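Interphotoreceptor retinoid-binding protein (PDB 1J7X) probably binds and carries retinoids between photoreceptor and pigment-epithelium cells. Local coordinates at residues V207-E218 with A230-L241. Residues are numbered along the deposited sequence; the frame is centred on the assembly and turned at random.
Sequences VLTSHQTATAAE and ATIIGEITSGNL
Glu218, near the start of helix 216-226, offers its carboxylate to the loop 237-240, and both oxygens are used. OE1 takes the hydroxyl of Thr237 (OG1 to Glu218 OE1, 2.6 Å) on its anti side and the amide of Gly239 on its syn side, both from one face of the carboxylate plane; OE2 receives Asn240 N through its syn lone pair at 2.9 Å. Beside the carboxylate, Leu241 CD2 lies 3.9 Å from Glu218 CB. With the carboxylate gone, as in an alanine at this position, the Thr237 hydroxyl and the amides of Gly239 and Asn240 would probably lose these acceptors, and the loop would be freer to shift. Next to this grip, the Ser238 hydroxyl and amide both donate to Thr213 O, the amide at 3.1 Å and nearly straight (163°). Further along, Thr215 N binds Asn240 O. The segments belong to a right-handed beta-alpha-beta crossover of the ClpP/crotonase-type fold: strands 204-209 and 231-234 run parallel as neighbours, with helix 216-226 between them in sequence. Their ladder is tight. Val207 N donates to Thr231 O and Val207 O accepts from Ile233 N, and on the face toward that helix Ile232 CD1 lies 3.6 Å from Val207 CB. Where the strands end, Thr237 CG2, anti to its carbonyl carbon, packs 3.7 Å from Thr209 CB and also against Thr213, while OG1 of Thr209 donates to Glu235 O. Gly234 suits this place, since a CB would strike Thr209 O. The solvent side is looser: exposed His211 lies alongside Glu235, whose carboxylate is less surely placed, and His211 CA meets the backbone at Ile236 O.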
loop_
_atom_site.group_PDB
_atom_site.type_symbol
_atom_site.label_atom_id
_atom_site.label_comp_id
_atom_site.label_asym_id
_atom_site.label_seq_id
_atom_site.Cartn_x
_atom_site.Cartn_y
_atom_site.Cartn_z
ATOM N N VAL A 207 -11.997 8.582 -0.163
ATOM C CA VAL A 207 -11.425 7.476 0.584
ATOM C C VAL A 207 -10.950 7.919 1.918
ATOM O O VAL A 207 -10.196 8.885 2.006
ATOM C CB VAL A 207 -10.260 6.865 -0.176
ATOM C CG1 VAL A 207 -9.738 5.707 0.552
ATOM C CG2 VAL A 207 -10.731 6.447 -1.562
ATOM N N LEU A 208 -11.454 7.325 2.970
ATOM C CA LEU A 208 -11.131 7.656 4.338
ATOM C C LEU A 208 -9.979 6.804 4.797
ATOM O O LEU A 208 -10.011 5.561 4.703
ATOM C CB LEU A 208 -12.333 7.461 5.277
ATOM C CG LEU A 208 -13.661 8.093 4.858
ATOM C CD1 LEU A 208 -14.623 7.965 6.035
ATOM C CD2 LEU A 208 -13.561 9.468 4.393
ATOM N N THR A 209 -8.955 7.436 5.417
ATOM C CA THR A 209 -7.827 6.709 5.920
ATOM C C THR A 209 -7.482 7.022 7.359
ATOM O O THR A 209 -7.827 8.100 7.843
ATOM C CB THR A 209 -6.529 7.047 5.081
ATOM O OG1 THR A 209 -6.317 8.480 5.218
ATOM C CG2 THR A 209 -6.730 6.635 3.609
ATOM N N SER A 210 -6.795 6.110 7.995
ATOM C CA SER A 210 -6.267 6.243 9.364
ATOM C C SER A 210 -4.826 5.755 9.408
ATOM O O SER A 210 -4.340 5.070 8.503
ATOM C CB SER A 210 -7.066 5.436 10.440
ATOM O OG SER A 210 -6.842 4.075 10.430
ATOM N N HIS A 211 -4.173 5.989 10.576
ATOM C CA HIS A 211 -2.868 5.470 10.823
ATOM C C HIS A 211 -2.833 3.970 10.853
ATOM O O HIS A 211 -1.769 3.396 10.786
ATOM C CB HIS A 211 -2.313 5.988 12.131
ATOM C CG HIS A 211 -3.093 5.532 13.342
ATOM N ND1 HIS A 211 -2.688 4.463 14.127
ATOM C CD2 HIS A 211 -4.202 6.029 13.933
ATOM C CE1 HIS A 211 -3.568 4.282 15.097
ATOM N NE2 HIS A 211 -4.507 5.197 14.984
ATOM N N GLN A 212 -3.984 3.311 11.019
ATOM C CA GLN A 212 -4.048 1.865 10.985
ATOM C C GLN A 212 -4.176 1.304 9.546
ATOM O O GLN A 212 -3.900 0.148 9.312
ATOM C CB GLN A 212 -5.198 1.318 11.816
ATOM C CG GLN A 212 -5.041 1.673 13.290
ATOM C CD GLN A 212 -6.375 1.608 14.033
ATOM O OE1 GLN A 212 -7.191 0.719 13.745
ATOM N NE2 GLN A 212 -6.621 2.574 14.972
ATOM N N THR A 213 -4.582 2.102 8.580
ATOM C CA THR A 213 -4.692 1.617 7.190
ATOM C C THR A 213 -3.368 1.056 6.709
ATOM O O THR A 213 -2.300 1.727 6.865
ATOM C CB THR A 213 -5.154 2.759 6.306
ATOM O OG1 THR A 213 -6.339 3.389 6.883
ATOM C CG2 THR A 213 -5.442 2.306 4.806
ATOM N N ALA A 214 -3.338 -0.171 6.185
ATOM C CA ALA A 214 -2.098 -0.858 5.890
ATOM C C ALA A 214 -2.081 -1.622 4.576
ATOM O O ALA A 214 -3.151 -1.969 4.052
ATOM C CB ALA A 214 -1.759 -1.802 7.004
ATOM N N THR A 215 -0.875 -2.005 4.199
ATOM C CA THR A 215 -0.552 -2.728 2.974
ATOM C C THR A 215 -1.470 -2.435 1.771
ATOM O O THR A 215 -1.585 -1.294 1.299
ATOM C CB THR A 215 -0.494 -4.258 3.331
ATOM O OG1 THR A 215 -1.693 -4.713 3.992
ATOM C CG2 THR A 215 0.547 -4.548 4.438
ATOM N N ALA A 216 -2.177 -3.501 1.374
ATOM C CA ALA A 216 -3.034 -3.395 0.184
ATOM C C ALA A 216 -3.961 -2.202 0.250
ATOM O O ALA A 216 -4.351 -1.609 -0.769
ATOM C CB ALA A 216 -3.822 -4.636 -0.061
ATOM N N ALA A 217 -4.477 -1.865 1.473
ATOM C CA ALA A 217 -5.369 -0.704 1.601
ATOM C C ALA A 217 -4.659 0.609 1.259
ATOM O O ALA A 217 -5.266 1.504 0.714
ATOM C CB ALA A 217 -6.012 -0.682 3.011
ATOM N N GLU A 218 -3.408 0.707 1.679
ATOM C CA GLU A 218 -2.605 1.900 1.360
ATOM C C GLU A 218 -2.356 2.040 -0.161
ATOM O O GLU A 218 -2.499 3.072 -0.717
ATOM C CB GLU A 218 -1.265 1.818 2.127
ATOM C CG GLU A 218 -1.393 1.832 3.643
ATOM C CD GLU A 218 -0.012 1.858 4.360
ATOM O OE1 GLU A 218 0.653 3.002 4.396
ATOM O OE2 GLU A 218 0.463 0.794 4.810
ATOM N N ALA A 230 -9.922 9.728 -6.692
ATOM C CA ALA A 230 -10.581 10.130 -5.513
ATOM C C ALA A 230 -9.785 11.112 -4.644
ATOM O O ALA A 230 -8.582 11.224 -4.770
ATOM C CB ALA A 230 -10.847 8.870 -4.718
ATOM N N THR A 231 -10.483 11.710 -3.730
ATOM C CA THR A 231 -9.911 12.560 -2.710
ATOM C C THR A 231 -9.676 11.681 -1.468
ATOM O O THR A 231 -10.581 10.951 -1.034
ATOM C CB THR A 231 -10.848 13.698 -2.393
ATOM O OG1 THR A 231 -11.136 14.490 -3.555
ATOM C CG2 THR A 231 -10.260 14.615 -1.337
ATOM N N ILE A 232 -8.439 11.708 -0.927
ATOM C CA ILE A 232 -8.114 10.945 0.231
ATOM C C ILE A 232 -8.287 11.844 1.467
ATOM O O ILE A 232 -7.735 12.950 1.561
ATOM C CB ILE A 232 -6.652 10.482 0.167
ATOM C CG1 ILE A 232 -6.340 9.836 -1.189
ATOM C CG2 ILE A 232 -6.311 9.505 1.213
ATOM C CD1 ILE A 232 -7.399 8.685 -1.516
ATOM N N ILE A 233 -8.955 11.329 2.482
ATOM C CA ILE A 233 -9.283 12.107 3.710
ATOM C C ILE A 233 -8.980 11.319 4.961
ATOM O O ILE A 233 -9.398 10.161 5.114
ATOM C CB ILE A 233 -10.773 12.506 3.690
ATOM C CG1 ILE A 233 -11.069 13.187 2.393
ATOM C CG2 ILE A 233 -11.149 13.332 4.966
ATOM C CD1 ILE A 233 -12.594 13.387 2.220
ATOM N N GLY A 234 -8.210 11.953 5.885
ATOM C CA GLY A 234 -7.973 11.301 7.149
ATOM C C GLY A 234 -6.534 11.452 7.585
ATOM O O GLY A 234 -5.998 12.532 7.427
ATOM N N GLU A 235 -6.007 10.409 8.204
ATOM C CA GLU A 235 -4.657 10.435 8.742
ATOM C C GLU A 235 -3.640 9.864 7.729
ATOM O O GLU A 235 -3.943 9.041 6.885
ATOM C CB GLU A 235 -4.573 9.667 10.006
ATOM C CG GLU A 235 -5.555 10.170 11.083
ATOM C CD GLU A 235 -5.653 9.255 12.253
ATOM O OE1 GLU A 235 -5.320 8.026 12.166
ATOM O OE2 GLU A 235 -6.216 9.700 13.308
ATOM N N ILE A 236 -2.370 10.174 7.956
ATOM C CA ILE A 236 -1.305 9.561 7.175
ATOM C C ILE A 236 -1.322 8.076 7.588
ATOM O O ILE A 236 -1.501 7.722 8.781
ATOM C CB ILE A 236 0.073 10.189 7.556
ATOM C CG1 ILE A 236 0.090 11.591 7.095
ATOM C CG2 ILE A 236 1.167 9.433 6.984
ATOM C CD1 ILE A 236 1.177 12.458 7.803
ATOM N N THR A 237 -1.201 7.198 6.623
ATOM C CA THR A 237 -1.350 5.773 6.876
ATOM C C THR A 237 -0.146 5.113 7.532
ATOM O O THR A 237 0.865 5.798 7.745
ATOM C CB THR A 237 -1.794 5.050 5.610
ATOM O OG1 THR A 237 -0.811 5.103 4.603
ATOM C CG2 THR A 237 -3.096 5.737 5.000
ATOM N N SER A 238 -0.242 3.818 7.808
ATOM C CA SER A 238 0.730 3.135 8.616
ATOM C C SER A 238 2.111 3.042 8.031
ATOM O O SER A 238 2.991 2.923 8.775
ATOM C CB SER A 238 0.223 1.715 8.965
ATOM O OG SER A 238 0.257 0.894 7.851
ATOM N N GLY A 239 2.269 3.104 6.708
ATOM C CA GLY A 239 3.549 2.950 6.065
ATOM C C GLY A 239 4.035 1.558 6.035
ATOM O O GLY A 239 5.275 1.287 6.059
ATOM N N ASN A 240 3.133 0.588 6.023
ATOM C CA ASN A 240 3.531 -0.804 5.965
ATOM C C ASN A 240 3.186 -1.342 4.636
ATOM O O ASN A 240 2.041 -1.687 4.426
ATOM C CB ASN A 240 2.749 -1.612 7.015
ATOM C CG ASN A 240 3.021 -1.170 8.468
ATOM O OD1 ASN A 240 2.258 -1.517 9.379
ATOM N ND2 ASN A 240 4.090 -0.392 8.673
ATOM N N LEU A 241 4.099 -1.370 3.701
ATOM C CA LEU A 241 3.866 -1.926 2.361
ATOM C C LEU A 241 4.737 -3.193 2.223
ATOM O O LEU A 241 5.742 -3.343 2.926
ATOM C CB LEU A 241 4.293 -0.957 1.285
ATOM C CG LEU A 241 3.519 0.346 1.189
ATOM C CD1 LEU A 241 4.029 1.256 0.066
ATOM C CD2 LEU A 241 2.040 0.083 0.880
#